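Side-chain contacts in inosine-uridine nucleoside N-ribohydrolase (Xanthomonas oryzae pv. oryzae, PDB 4KL0), which binds calcium and probably belongs to the nucleoside hydrolases, which cleave N-glycosidic bonds, although its own activity is not established: residues A13-L16 with R17-R20; K50-A54 with D55-R59; G131-A134 with M135-L139; G82-R86 with L87-D91. All blocks are in the same frame, centred on the assembly; numbering follows the deposited sequence.

Contact 1: A13-L16 with R17-R20; sequences AAVL and RELR
The guanidinium of Arg20 lies against the side chain of Leu16, one turn back in helix 10-20. Leu16 CD2 sits over the centre of one face, 4.0 Å above the plane, and Leu16 CG is 4.0 Å from Arg20 NE. The second flat group, the guanidinium of Arg17, has Ala13 O over one face, offset toward the rim. Its NH1 comes within 3.7 Å of Ala14 CA. Arg17 gets there because its chain runs extended to CD and then bends at chi3 (-61°), which folds the tip back along the helix. Arg20 instead stays extended from CG to NE, and its chain passes Leu16 O on the way. The backbone beneath is regular: Arg17 N bonds to Ala13 O at 3.0 Å, and Glu18, Leu19 and Arg20 repeat the pattern. Leu19 faces inward, with its CD2 4.4 Å from Leu16 CD1. Glu18 and Arg20 find their polar partners outside the segment: Lys360 of helix 358-372 and Asp55, each by a salt bridge. Leu16 gives the Arg20 guanidinium an apolar support on one face, while Arg20 NH2 turns to the Asp55 carboxylate. Together these would limit how far the guanidinium can turn.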
ATOM      1  N   ALA A  13      16.934  15.958   1.799  1.00 24.18           N
ATOM      2  CA  ALA A  13      17.959  15.627   0.822  1.00 25.23           C
ATOM      3  C   ALA A  13      18.970  14.688   1.491  1.00 25.27           C
ATOM      4  O   ALA A  13      19.413  13.714   0.881  1.00 23.13           O
ATOM      5  CB  ALA A  13      18.628  16.896   0.269  1.00 26.75           C
ATOM      6  N   ALA A  14      19.308  14.941   2.761  1.00 27.12           N
ATOM      7  CA  ALA A  14      20.223  14.049   3.492  1.00 25.19           C
ATOM      8  C   ALA A  14      19.724  12.632   3.727  1.00 25.46           C
ATOM      9  O   ALA A  14      20.492  11.654   3.717  1.00 22.87           O
ATOM     10  CB  ALA A  14      20.619  14.676   4.845  1.00 25.07           C
ATOM     11  N   VAL A  15      18.424  12.482   3.966  1.00 22.79           N
ATOM     12  CA  VAL A  15      17.952  11.145   4.228  1.00 20.59           C
ATOM     13  C   VAL A  15      17.922  10.328   2.925  1.00 19.98           C
ATOM     14  O   VAL A  15      18.143   9.148   2.945  1.00 20.26           O
ATOM     15  CB  VAL A  15      16.576  11.096   4.948  1.00 22.39           C
ATOM     16  CG1 VAL A  15      15.485  11.385   4.007  1.00 22.73           C
ATOM     17  CG2 VAL A  15      16.347   9.733   5.533  1.00 24.56           C
ATOM     18  N   LEU A  16      17.720  11.008   1.801  1.00 20.21           N
ATOM     19  CA  LEU A  16      17.678  10.323   0.525  1.00 23.49           C
ATOM     20  C   LEU A  16      19.105   9.966   0.076  1.00 22.42           C
ATOM     21  O   LEU A  16      19.344   8.873  -0.442  1.00 19.98           O
ATOM     22  CB  LEU A  16      16.930  11.157  -0.515  1.00 21.89           C
ATOM     23  CG  LEU A  16      16.922  10.519  -1.892  1.00 20.10           C
ATOM     24  CD1 LEU A  16      16.137   9.197  -1.890  1.00 23.88           C
ATOM     25  CD2 LEU A  16      16.279  11.541  -2.854  1.00 23.49           C
ATOM     26  N   ARG A  17      20.059  10.850   0.331  1.00 23.19           N
ATOM     27  CA  ARG A  17      21.473  10.493   0.127  1.00 24.54           C
ATOM     28  C   ARG A  17      21.865   9.248   0.931  1.00 23.53           C
ATOM     29  O   ARG A  17      22.541   8.318   0.433  1.00 26.18           O
ATOM     30  CB  ARG A  17      22.339  11.670   0.573  1.00 25.43           C
ATOM     31  CG  ARG A  17      23.822  11.546   0.283  1.00 27.91           C
ATOM     32  CD  ARG A  17      24.484  12.888   0.600  1.00 25.60           C
ATOM     33  NE  ARG A  17      23.935  13.962  -0.228  1.00 32.02           N
ATOM     34  CZ  ARG A  17      23.271  15.029   0.233  1.00 30.47           C
ATOM     35  NH1 ARG A  17      23.097  15.218   1.551  1.00 32.57           N
ATOM     36  NH2 ARG A  17      22.786  15.919  -0.624  1.00 36.06           N
ATOM     37  N   GLU A  18      21.443   9.210   2.185  1.00 23.38           N
ATOM     38  CA  GLU A  18      21.717   8.071   3.041  1.00 24.14           C
ATOM     39  C   GLU A  18      21.095   6.770   2.537  1.00 25.61           C
ATOM     40  O   GLU A  18      21.713   5.698   2.558  1.00 24.01           O
ATOM     41  CB  GLU A  18      21.262   8.366   4.485  1.00 27.01           C
ATOM     42  CG  GLU A  18      21.492   7.178   5.428  1.00 27.45           C
ATOM     43  CD  GLU A  18      20.869   7.363   6.829  1.00 34.78           C
ATOM     44  OE1 GLU A  18      20.189   8.409   7.080  1.00 35.01           O
ATOM     45  OE2 GLU A  18      21.084   6.453   7.679  1.00 35.78           O
ATOM     46  N   LEU A  19      19.841   6.827   2.094  1.00 23.46           N
ATOM     47  CA  LEU A  19      19.240   5.620   1.552  1.00 22.91           C
ATOM     48  C   LEU A  19      20.028   5.158   0.323  1.00 23.39           C
ATOM     49  O   LEU A  19      20.211   3.951   0.100  1.00 22.55           O
ATOM     50  CB  LEU A  19      17.788   5.877   1.153  1.00 21.34           C
ATOM     51  CG  LEU A  19      17.143   4.744   0.363  1.00 21.36           C
ATOM     52  CD1 LEU A  19      17.056   3.408   1.129  1.00 20.14           C
ATOM     53  CD2 LEU A  19      15.774   5.166  -0.113  1.00 20.14           C
ATOM     54  N   ARG A  20      20.492   6.124  -0.461  1.00 21.19           N
ATOM     55  CA  ARG A  20      21.158   5.798  -1.716  1.00 22.00           C
ATOM     56  C   ARG A  20      22.479   5.033  -1.518  1.00 27.02           C
ATOM     57  O   ARG A  20      22.963   4.384  -2.441  1.00 28.31           O
ATOM     58  CB  ARG A  20      21.359   7.053  -2.580  1.00 21.37           C
ATOM     59  CG  ARG A  20      20.107   7.363  -3.468  1.00 21.00           C
ATOM     60  CD  ARG A  20      20.008   8.795  -3.833  1.00 23.60           C
ATOM     61  NE  ARG A  20      19.042   8.996  -4.913  1.00 23.45           N
ATOM     62  CZ  ARG A  20      18.946  10.145  -5.568  1.00 25.99           C
ATOM     63  NH1 ARG A  20      19.729  11.167  -5.221  1.00 26.40           N
ATOM     64  NH2 ARG A  20      18.081  10.277  -6.563  1.00 31.11           N
TER

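Contact 2: K50-A54 with D55-R59; sequences KQLQA and DGFLR
Helix 41-54 ends here in a Schellman motif: Phe57 N bonds to Leu52 O at 2.9 Å, Gly56 N bonds to Gln53 O, and Gly56 takes a positive phi (86°). Asp55 N still makes the regular helical bond to Gln51 O. The side chains of these two residues also meet. Gln51 NE2 donates to Asp55 OD2 at 3.0 Å, from above the carboxylate plane. The amide and carboxylate planes stand 81° apart. Gln51 makes the reach by a bend at chi2 (63°), which turns its amide toward the aspartate. Leu52 packs on Phe57 and Leu58. Its CD2 touches Phe57 CD2 at 4.1 Å, and its CB lies 3.8 Å from Leu58 CD2. Leu52 O lies at the edge of the Phe57 ring, close to the ring plane. The extended Gln53 chain crosses Arg59 at the start of strand 58-65, with Gln53 OE1 3.5 Å from Arg59 CA. Gln53 CA makes a C-H...O contact with Leu58 O at 3.2 Å, and OE1 accepts a hydrogen bond from Leu60 N. One water donates to both Gln53 O and Leu58 O and bridges helix to strand. Asp55 OD1 forms a salt bridge with Arg20, and the tip of Arg59 pairs with Asp29 of strand 28-34. The turn belongs to the beta-alpha-beta unit of strand 28-34, helix 41-54 and strand 58-65. The carbonyls of Gln51, Leu52 and Gln53 are met by backbone N-H groups. The Asp55 carboxylate is gripped by an amide and a guanidinium, which would probably stabilise its negative charge.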
ATOM      1  N   LYS A  50       7.746   5.184  -7.561  1.00 12.75           N
ATOM      2  CA  LYS A  50       8.412   5.840  -8.695  1.00 14.83           C
ATOM      3  C   LYS A  50       9.825   6.248  -8.352  1.00 15.98           C
ATOM      4  O   LYS A  50      10.739   5.984  -9.151  1.00 15.94           O
ATOM      5  CB  LYS A  50       7.628   7.069  -9.163  1.00 16.01           C
ATOM      6  CG  LYS A  50       8.404   8.033 -10.016  1.00 16.38           C
ATOM      7  CD  LYS A  50       8.878   7.387 -11.304  1.00 19.13           C
ATOM      8  CE  LYS A  50       9.735   8.435 -12.050  1.00 19.79           C
ATOM      9  NZ  LYS A  50       9.090   9.812 -11.994  1.00 27.28           N
ATOM     10  N   GLN A  51      10.031   6.839  -7.170  1.00 14.86           N
ATOM     11  CA  GLN A  51      11.365   7.276  -6.802  1.00 14.53           C
ATOM     12  C   GLN A  51      12.246   6.073  -6.493  1.00 16.48           C
ATOM     13  O   GLN A  51      13.438   6.052  -6.818  1.00 17.83           O
ATOM     14  CB  GLN A  51      11.339   8.221  -5.598  1.00 13.80           C
ATOM     15  CG  GLN A  51      12.722   8.780  -5.295  1.00 16.56           C
ATOM     16  CD  GLN A  51      13.294   9.620  -6.394  1.00 19.76           C
ATOM     17  OE1 GLN A  51      12.575  10.190  -7.253  1.00 19.88           O
ATOM     18  NE2 GLN A  51      14.614   9.708  -6.383  1.00 21.96           N
ATOM     19  N   LEU A  52      11.686   5.061  -5.837  1.00 13.41           N
ATOM     20  CA  LEU A  52      12.474   3.882  -5.561  1.00 14.07           C
ATOM     21  C   LEU A  52      12.901   3.192  -6.850  1.00 15.88           C
ATOM     22  O   LEU A  52      13.984   2.607  -6.893  1.00 17.89           O
ATOM     23  CB  LEU A  52      11.721   2.938  -4.613  1.00 15.35           C
ATOM     24  CG  LEU A  52      11.601   3.530  -3.222  1.00 14.05           C
ATOM     25  CD1 LEU A  52      10.435   2.800  -2.502  1.00 13.73           C
ATOM     26  CD2 LEU A  52      12.918   3.445  -2.376  1.00 15.85           C
ATOM     27  N   GLN A  53      12.062   3.222  -7.884  1.00 15.40           N
ATOM     28  CA  GLN A  53      12.443   2.667  -9.183  1.00 16.07           C
ATOM     29  C   GLN A  53      13.499   3.548  -9.825  1.00 17.18           C
ATOM     30  O   GLN A  53      14.525   3.035 -10.332  1.00 19.07           O
ATOM     31  CB  GLN A  53      11.213   2.579 -10.103  1.00 18.25           C
ATOM     32  CG  GLN A  53      11.519   1.936 -11.438  1.00 17.48           C
ATOM     33  CD  GLN A  53      10.331   1.266 -12.056  1.00 17.46           C
ATOM     34  OE1 GLN A  53       9.452   0.726 -11.331  1.00 18.36           O
ATOM     35  NE2 GLN A  53      10.233   1.330 -13.401  1.00 20.53           N
ATOM     36  N   ALA A  54      13.273   4.852  -9.841  1.00 14.03           N
ATOM     37  CA  ALA A  54      14.276   5.759 -10.422  1.00 16.28           C
ATOM     38  C   ALA A  54      15.643   5.568  -9.772  1.00 19.67           C
ATOM     39  O   ALA A  54      16.685   5.689 -10.443  1.00 19.60           O
ATOM     40  CB  ALA A  54      13.831   7.231 -10.283  1.00 16.84           C
ATOM     41  N   ASP A  55      15.668   5.253  -8.488  1.00 16.44           N
ATOM     42  CA  ASP A  55      16.931   5.027  -7.774  1.00 16.06           C
ATOM     43  C   ASP A  55      17.465   3.580  -7.751  1.00 18.27           C
ATOM     44  O   ASP A  55      18.496   3.325  -7.106  1.00 20.57           O
ATOM     45  CB  ASP A  55      16.878   5.588  -6.342  1.00 18.36           C
ATOM     46  CG  ASP A  55      16.825   7.113  -6.311  1.00 24.48           C
ATOM     47  OD1 ASP A  55      17.162   7.745  -7.376  1.00 25.50           O
ATOM     48  OD2 ASP A  55      16.453   7.692  -5.249  1.00 23.27           O
ATOM     49  N   GLY A  56      16.786   2.667  -8.421  1.00 17.19           N
ATOM     50  CA  GLY A  56      17.325   1.329  -8.609  1.00 16.01           C
ATOM     51  C   GLY A  56      17.064   0.339  -7.488  1.00 20.57           C
ATOM     52  O   GLY A  56      17.740  -0.707  -7.408  1.00 19.89           O
ATOM     53  N   PHE A  57      16.068   0.625  -6.640  1.00 17.98           N
ATOM     54  CA  PHE A  57      15.715  -0.334  -5.581  1.00 17.08           C
ATOM     55  C   PHE A  57      14.749  -1.397  -6.052  1.00 16.84           C
ATOM     56  O   PHE A  57      14.793  -2.541  -5.600  1.00 17.24           O
ATOM     57  CB  PHE A  57      15.121   0.424  -4.380  1.00 15.29           C
ATOM     58  CG  PHE A  57      16.138   1.160  -3.575  1.00 16.87           C
ATOM     59  CD1 PHE A  57      16.732   0.561  -2.480  1.00 20.17           C
ATOM     60  CD2 PHE A  57      16.569   2.429  -3.964  1.00 16.57           C
ATOM     61  CE1 PHE A  57      17.707   1.216  -1.767  1.00 22.37           C
ATOM     62  CE2 PHE A  57      17.525   3.111  -3.247  1.00 19.44           C
ATOM     63  CZ  PHE A  57      18.105   2.507  -2.138  1.00 20.87           C
ATOM     64  N   LEU A  58      13.847  -1.007  -6.944  1.00 15.96           N
ATOM     65  CA  LEU A  58      12.820  -1.918  -7.401  1.00 15.58           C
ATOM     66  C   LEU A  58      12.467  -1.598  -8.831  1.00 16.50           C
ATOM     67  O   LEU A  58      12.824  -0.521  -9.359  1.00 17.13           O
ATOM     68  CB  LEU A  58      11.575  -1.804  -6.519  1.00 16.56           C
ATOM     69  CG  LEU A  58      10.790  -0.476  -6.511  1.00 16.03           C
ATOM     70  CD1 LEU A  58       9.891  -0.403  -7.684  1.00 16.63           C
ATOM     71  CD2 LEU A  58       9.916  -0.356  -5.249  1.00 18.54           C
ATOM     72  N   ARG A  59      11.760  -2.522  -9.453  1.00 17.11           N
ATOM     73  CA  ARG A  59      11.165  -2.222 -10.746  1.00 15.99           C
ATOM     74  C   ARG A  59       9.755  -2.791 -10.714  1.00 18.85           C
ATOM     75  O   ARG A  59       9.558  -4.007 -10.441  1.00 17.66           O
ATOM     76  CB  ARG A  59      12.018  -2.714 -11.916  1.00 18.97           C
ATOM     77  CG  ARG A  59      11.332  -2.488 -13.247  1.00 21.02           C
ATOM     78  CD  ARG A  59      12.164  -3.014 -14.418  1.00 26.24           C
ATOM     79  NE  ARG A  59      12.081  -4.459 -14.449  1.00 26.24           N
ATOM     80  CZ  ARG A  59      12.506  -5.208 -15.466  1.00 31.89           C
ATOM     81  NH1 ARG A  59      13.039  -4.623 -16.544  1.00 36.95           N
ATOM     82  NH2 ARG A  59      12.381  -6.528 -15.416  1.00 31.05           N
TER
HETATM   83  O   HOH W   1      14.925   0.528 -10.925  1.00 18.32           O

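Contact 3: G131-A134 with M135-L139; sequences GVRA and MCERL
This is the N-terminal end of helix 133-141, with Val132 at the N-cap position. Val132 O accepts the first regular helical bond, from Cys136 N at 3.0 Å. Glu137 N to Arg133 O and Arg138 N to Ala134 O follow. One water bridges the start of the helix: it donates to Gly131 O and accepts from Met135 N. The Arg133 side chain folds over Cys136. Bends at chi2 (75°) and chi3 (-110°) bring its guanidinium back, so that Cys136 SG lies over one face. Arg133 NH2 is 3.6 Å from Cys136 CB and 3.7 Å from the sulfur. Cys136 SG also touches Val132 CG2, at 4.3 Å. Glu137 crosses the Arg133 chain at about a right angle. Arg133 NE and Glu137 OE2 remain 5.0 Å apart, so any attraction acts at a distance. Met135 runs its extended chain against Leu31 and Phe33 of strand 28-34 and Val64 of strand 58-65. Arg138 reaches strand 58-65, where it forms a salt bridge with Asp62. The helix thus packs against strands 28-34 and 58-65, against helix 155-163 through Val132 and Cys136, and against helix 165-171 through Leu139.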
ATOM      1  N   GLY A 131      -6.267 -10.664 -14.894  1.00 26.03           N
ATOM      2  CA  GLY A 131      -5.700 -10.828 -13.559  1.00 21.95           C
ATOM      3  C   GLY A 131      -4.228 -11.175 -13.532  1.00 21.95           C
ATOM      4  O   GLY A 131      -3.402 -10.448 -14.083  1.00 23.99           O
ATOM      5  N   VAL A 132      -3.898 -12.328 -12.933  1.00 23.73           N
ATOM      6  CA  VAL A 132      -2.500 -12.684 -12.645  1.00 21.71           C
ATOM      7  C   VAL A 132      -1.748 -13.468 -13.748  1.00 23.08           C
ATOM      8  O   VAL A 132      -0.654 -13.984 -13.517  1.00 24.84           O
ATOM      9  CB  VAL A 132      -2.419 -13.494 -11.361  1.00 20.37           C
ATOM     10  CG1 VAL A 132      -3.193 -12.770 -10.219  1.00 19.66           C
ATOM     11  CG2 VAL A 132      -2.996 -14.884 -11.571  1.00 24.00           C
ATOM     12  N   ARG A 133      -2.322 -13.532 -14.944  1.00 26.71           N
ATOM     13  CA  ARG A 133      -1.688 -14.293 -16.029  1.00 28.70           C
ATOM     14  C   ARG A 133      -0.264 -13.803 -16.336  1.00 26.38           C
ATOM     15  O   ARG A 133       0.713 -14.591 -16.381  1.00 26.48           O
ATOM     16  CB  ARG A 133      -2.527 -14.221 -17.302  1.00 28.71           C
ATOM     17  CG  ARG A 133      -2.073 -15.294 -18.286  1.00 35.02           C
ATOM     18  CD  ARG A 133      -2.563 -16.676 -17.824  1.00 37.36           C
ATOM     19  NE  ARG A 133      -1.503 -17.580 -17.343  1.00 40.06           N
ATOM     20  CZ  ARG A 133      -1.700 -18.529 -16.415  1.00 40.08           C
ATOM     21  NH1 ARG A 133      -2.905 -18.686 -15.860  1.00 43.66           N
ATOM     22  NH2 ARG A 133      -0.700 -19.320 -16.020  1.00 41.02           N
ATOM     23  N   ALA A 134      -0.125 -12.492 -16.513  1.00 27.82           N
ATOM     24  CA  ALA A 134       1.196 -11.934 -16.799  1.00 23.78           C
ATOM     25  C   ALA A 134       2.185 -12.177 -15.668  1.00 25.08           C
ATOM     26  O   ALA A 134       3.341 -12.403 -15.934  1.00 24.27           O
ATOM     27  CB  ALA A 134       1.112 -10.439 -17.167  1.00 24.29           C
ATOM     28  N   MET A 135       1.740 -12.098 -14.399  1.00 22.51           N
ATOM     29  CA  MET A 135       2.616 -12.397 -13.271  1.00 21.53           C
ATOM     30  C   MET A 135       3.125 -13.838 -13.370  1.00 24.87           C
ATOM     31  O   MET A 135       4.288 -14.110 -13.033  1.00 24.25           O
ATOM     32  CB  MET A 135       1.894 -12.156 -11.919  1.00 22.66           C
ATOM     33  CG  MET A 135       1.630 -10.654 -11.634  1.00 18.27           C
ATOM     34  SD  MET A 135       0.748 -10.459 -10.005  1.00  9.11           S
ATOM     35  CE  MET A 135       0.913  -8.594  -9.809  1.00 17.04           C
ATOM     36  N   CYS A 136       2.230 -14.757 -13.749  1.00 23.34           N
ATOM     37  CA  CYS A 136       2.613 -16.164 -13.914  1.00 24.91           C
ATOM     38  C   CYS A 136       3.737 -16.291 -14.966  1.00 28.92           C
ATOM     39  O   CYS A 136       4.824 -16.888 -14.700  1.00 27.90           O
ATOM     40  CB  CYS A 136       1.414 -17.027 -14.323  1.00 28.75           C
ATOM     41  SG  CYS A 136       0.233 -17.403 -12.993  1.00 32.51           S
ATOM     42  N   GLU A 137       3.475 -15.737 -16.149  1.00 28.00           N
ATOM     43  CA  GLU A 137       4.470 -15.755 -17.236  1.00 29.35           C
ATOM     44  C   GLU A 137       5.787 -15.142 -16.801  1.00 30.22           C
ATOM     45  O   GLU A 137       6.862 -15.615 -17.174  1.00 31.08           O
ATOM     46  CB  GLU A 137       3.945 -15.021 -18.460  1.00 30.52           C
ATOM     47  CG  GLU A 137       2.646 -15.596 -19.014  1.00 35.55           C
ATOM     48  CD  GLU A 137       2.257 -14.950 -20.342  1.00 42.97           C
ATOM     49  OE1 GLU A 137       3.163 -14.420 -21.039  1.00 51.16           O
ATOM     50  OE2 GLU A 137       1.053 -14.956 -20.696  1.00 45.61           O
ATOM     51  N   ARG A 138       5.722 -14.086 -15.990  1.00 26.73           N
ATOM     52  CA  ARG A 138       6.932 -13.446 -15.538  1.00 24.21           C
ATOM     53  C   ARG A 138       7.708 -14.263 -14.485  1.00 27.79           C
ATOM     54  O   ARG A 138       8.939 -14.263 -14.492  1.00 30.45           O
ATOM     55  CB  ARG A 138       6.646 -11.998 -15.057  1.00 23.96           C
ATOM     56  CG  ARG A 138       7.908 -11.305 -14.522  1.00 24.09           C
ATOM     57  CD  ARG A 138       7.632  -9.843 -14.135  1.00 24.75           C
ATOM     58  NE  ARG A 138       7.046  -9.075 -15.223  1.00 23.96           N
ATOM     59  CZ  ARG A 138       7.791  -8.498 -16.165  1.00 21.54           C
ATOM     60  NH1 ARG A 138       9.119  -8.648 -16.129  1.00 27.06           N
ATOM     61  NH2 ARG A 138       7.212  -7.767 -17.133  1.00 26.87           N
ATOM     62  N   LEU A 139       7.006 -14.955 -13.582  1.00 24.23           N
ATOM     63  CA  LEU A 139       7.688 -15.808 -12.609  1.00 26.76           C
ATOM     64  C   LEU A 139       8.470 -16.896 -13.383  1.00 30.49           C
ATOM     65  O   LEU A 139       9.561 -17.299 -12.985  1.00 33.37           O
ATOM     66  CB  LEU A 139       6.676 -16.454 -11.644  1.00 26.55           C
ATOM     67  CG  LEU A 139       6.102 -15.463 -10.624  1.00 25.30           C
ATOM     68  CD1 LEU A 139       5.066 -16.134  -9.757  1.00 23.74           C
ATOM     69  CD2 LEU A 139       7.236 -14.880  -9.763  1.00 25.83           C
TER
HETATM   70  O   HOH W   2      -0.691 -10.006 -14.066  1.00 22.55           O

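Contact 4: G82-R86 with L87-D91; sequences GVFDR and LALPD
Leu87 lies alongside Val83, one turn back at the end of helix 70-86, and both side chains point the same way. Leu87 CB is 3.5 Å from Val83 O. CG comes closer to that oxygen, at 3.3 Å. At the tip, CD1 meets Val83 CG1 at 3.7 Å and lies obliquely to the Phe84 ring at a longer distance. With CG anti to its own carbonyl carbon (chi1 -67°), the Leu87 branch runs back beside the helix. Leu89 brings its CD1 to 3.8 Å from Phe84 CD1, also obliquely to the ring. The Phe84 ring itself meets the ring of Tyr46 from helix 41-54. A Schellman motif closes the helix: Leu89 N bonds to Phe84 O, Ala88 N to Asp85 O, and Ala88 has positive phi (52°). Asp85 OD1 receives two waters, which bridge to Leu89 O and Pro90 O. Arg86 NH1 donates to Gly82 O at 2.8 Å, in the guanidinium plane, and Arg86 N reaches the same oxygen from the opposite face. The NH1 bond ties the arginine tip to its own helix. The last turn thus has an apolar inner side and a polar outer one, where a carboxylate and waters join helix to loop.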
ATOM      1  N   GLY A  82      -3.589   5.393 -14.994  1.00 13.44           N
ATOM      2  CA  GLY A  82      -3.504   6.850 -15.111  1.00 16.13           C
ATOM      3  C   GLY A  82      -2.449   7.513 -14.232  1.00 16.76           C
ATOM      4  O   GLY A  82      -1.767   8.469 -14.652  1.00 17.15           O
ATOM      5  N   VAL A  83      -2.304   7.029 -12.995  1.00 13.84           N
ATOM      6  CA  VAL A  83      -1.295   7.553 -12.102  1.00 12.41           C
ATOM      7  C   VAL A  83       0.110   7.131 -12.523  1.00 15.72           C
ATOM      8  O   VAL A  83       1.006   7.983 -12.620  1.00 14.64           O
ATOM      9  CB  VAL A  83      -1.573   7.133 -10.652  1.00 11.33           C
ATOM     10  CG1 VAL A  83      -0.364   7.453  -9.721  1.00 11.72           C
ATOM     11  CG2 VAL A  83      -2.861   7.799 -10.135  1.00 12.36           C
ATOM     12  N   PHE A  84       0.300   5.858 -12.880  1.00 13.09           N
ATOM     13  CA  PHE A  84       1.619   5.443 -13.398  1.00 13.85           C
ATOM     14  C   PHE A  84       2.049   6.250 -14.639  1.00 17.18           C
ATOM     15  O   PHE A  84       3.205   6.635 -14.735  1.00 16.64           O
ATOM     16  CB  PHE A  84       1.656   3.939 -13.657  1.00 15.22           C
ATOM     17  CG  PHE A  84       1.507   3.123 -12.418  1.00 14.19           C
ATOM     18  CD1 PHE A  84       2.339   3.336 -11.309  1.00 15.37           C
ATOM     19  CD2 PHE A  84       0.538   2.147 -12.372  1.00 13.30           C
ATOM     20  CE1 PHE A  84       2.151   2.548 -10.135  1.00 12.36           C
ATOM     21  CE2 PHE A  84       0.331   1.357 -11.228  1.00 16.09           C
ATOM     22  CZ  PHE A  84       1.164   1.560 -10.138  1.00 13.83           C
ATOM     23  N   ASP A  85       1.094   6.520 -15.516  1.00 15.06           N
ATOM     24  CA  ASP A  85       1.369   7.340 -16.714  1.00 16.53           C
ATOM     25  C   ASP A  85       1.878   8.744 -16.331  1.00 18.42           C
ATOM     26  O   ASP A  85       2.891   9.246 -16.863  1.00 18.87           O
ATOM     27  CB  ASP A  85       0.098   7.487 -17.542  1.00 15.81           C
ATOM     28  CG  ASP A  85      -0.303   6.217 -18.287  1.00 23.07           C
ATOM     29  OD1 ASP A  85       0.501   5.247 -18.422  1.00 24.89           O
ATOM     30  OD2 ASP A  85      -1.463   6.227 -18.759  1.00 26.54           O
ATOM     31  N   ARG A  86       1.215   9.375 -15.363  1.00 14.79           N
ATOM     32  CA  ARG A  86       1.587  10.739 -14.875  1.00 16.13           C
ATOM     33  C   ARG A  86       2.866  10.771 -14.027  1.00 17.00           C
ATOM     34  O   ARG A  86       3.460  11.819 -13.778  1.00 18.45           O
ATOM     35  CB  ARG A  86       0.415  11.306 -14.093  1.00 14.46           C
ATOM     36  CG  ARG A  86      -0.756  11.542 -15.026  1.00 18.04           C
ATOM     37  CD  ARG A  86      -2.013  11.922 -14.254  1.00 19.17           C
ATOM     38  NE  ARG A  86      -3.131  12.319 -15.127  1.00 23.97           N
ATOM     39  CZ  ARG A  86      -3.922  11.482 -15.799  1.00 23.03           C
ATOM     40  NH1 ARG A  86      -3.706  10.180 -15.824  1.00 21.39           N
ATOM     41  NH2 ARG A  86      -4.921  11.974 -16.533  1.00 25.41           N
ATOM     42  N   LEU A  87       3.277   9.604 -13.545  1.00 14.51           N
ATOM     43  CA  LEU A  87       4.549   9.463 -12.824  1.00 15.70           C
ATOM     44  C   LEU A  87       5.659   9.018 -13.780  1.00 18.07           C
ATOM     45  O   LEU A  87       6.750   8.723 -13.347  1.00 19.11           O
ATOM     46  CB  LEU A  87       4.416   8.382 -11.719  1.00 16.36           C
ATOM     47  CG  LEU A  87       3.487   8.682 -10.549  1.00 12.85           C
ATOM     48  CD1 LEU A  87       3.384   7.386  -9.687  1.00 14.34           C
ATOM     49  CD2 LEU A  87       3.995   9.886  -9.714  1.00 14.98           C
ATOM     50  N   ALA A  88       5.394   8.983 -15.082  1.00 17.98           N
ATOM     51  CA  ALA A  88       6.375   8.492 -16.071  1.00 17.07           C
ATOM     52  C   ALA A  88       6.915   7.106 -15.691  1.00 22.47           C
ATOM     53  O   ALA A  88       8.138   6.845 -15.678  1.00 20.85           O
ATOM     54  CB  ALA A  88       7.522   9.479 -16.248  1.00 19.83           C
ATOM     55  N   LEU A  89       5.977   6.232 -15.325  1.00 18.19           N
ATOM     56  CA  LEU A  89       6.242   4.813 -15.240  1.00 17.40           C
ATOM     57  C   LEU A  89       5.388   4.185 -16.330  1.00 18.51           C
ATOM     58  O   LEU A  89       4.393   3.479 -16.063  1.00 17.52           O
ATOM     59  CB  LEU A  89       5.831   4.310 -13.876  1.00 20.11           C
ATOM     60  CG  LEU A  89       6.750   4.740 -12.731  1.00 17.54           C
ATOM     61  CD1 LEU A  89       6.042   4.378 -11.400  1.00 17.83           C
ATOM     62  CD2 LEU A  89       8.163   4.112 -12.813  1.00 20.75           C
ATOM     63  N   PRO A  90       5.757   4.409 -17.603  1.00 19.98           N
ATOM     64  CA  PRO A  90       4.861   3.993 -18.673  1.00 18.65           C
ATOM     65  C   PRO A  90       4.673   2.481 -18.915  1.00 18.29           C
ATOM     66  O   PRO A  90       3.713   2.101 -19.608  1.00 23.14           O
ATOM     67  CB  PRO A  90       5.575   4.555 -19.929  1.00 19.89           C
ATOM     68  CG  PRO A  90       6.942   4.480 -19.577  1.00 22.43           C
ATOM     69  CD  PRO A  90       7.025   4.940 -18.145  1.00 21.11           C
ATOM     70  N   ASP A  91       5.544   1.641 -18.363  1.00 20.11           N
ATOM     71  CA  ASP A  91       5.533   0.228 -18.722  1.00 19.55           C
ATOM     72  C   ASP A  91       4.967  -0.686 -17.657  1.00 20.27           C
ATOM     73  O   ASP A  91       4.928  -1.898 -17.838  1.00 21.78           O
ATOM     74  CB  ASP A  91       6.941  -0.220 -19.108  1.00 23.12           C
ATOM     75  CG  ASP A  91       7.490   0.561 -20.333  1.00 25.13           C
ATOM     76  OD1 ASP A  91       6.671   0.939 -21.220  1.00 27.01           O
ATOM     77  OD2 ASP A  91       8.723   0.810 -20.373  1.00 28.95           O
TER
HETATM   78  O   HOH W   3       1.755   3.345 -17.033  1.00 22.54           O
HETATM   79  O   HOH W   4       1.779   3.897 -20.616  1.00 29.19           O

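Overall arrangement
From the N terminus, contact 1 comes first, inside helix 10-20, and closes no loop. Contact 2 follows at the turn from helix 41-54 into strand 58-65. Contact 4 turns the end of helix 70-86 toward edge strand 93-96. Contact 3 comes last, at the start of helix 133-141. All four lie in series, with none nested or crossed. Contacts 1 and 2 touch through the Arg20-Asp55 salt bridge and through Leu19 O against Phe57. Contact 2 meets contact 4 where Lys50 NZ bonds to Leu87 O and Gln53 packs on Leu89. Contact 3 comes near contact 2 at two like charges, Arg59 and Arg138. Contact 2 therefore sits between the N-terminal helix and the next helix-to-strand turn, contact 4.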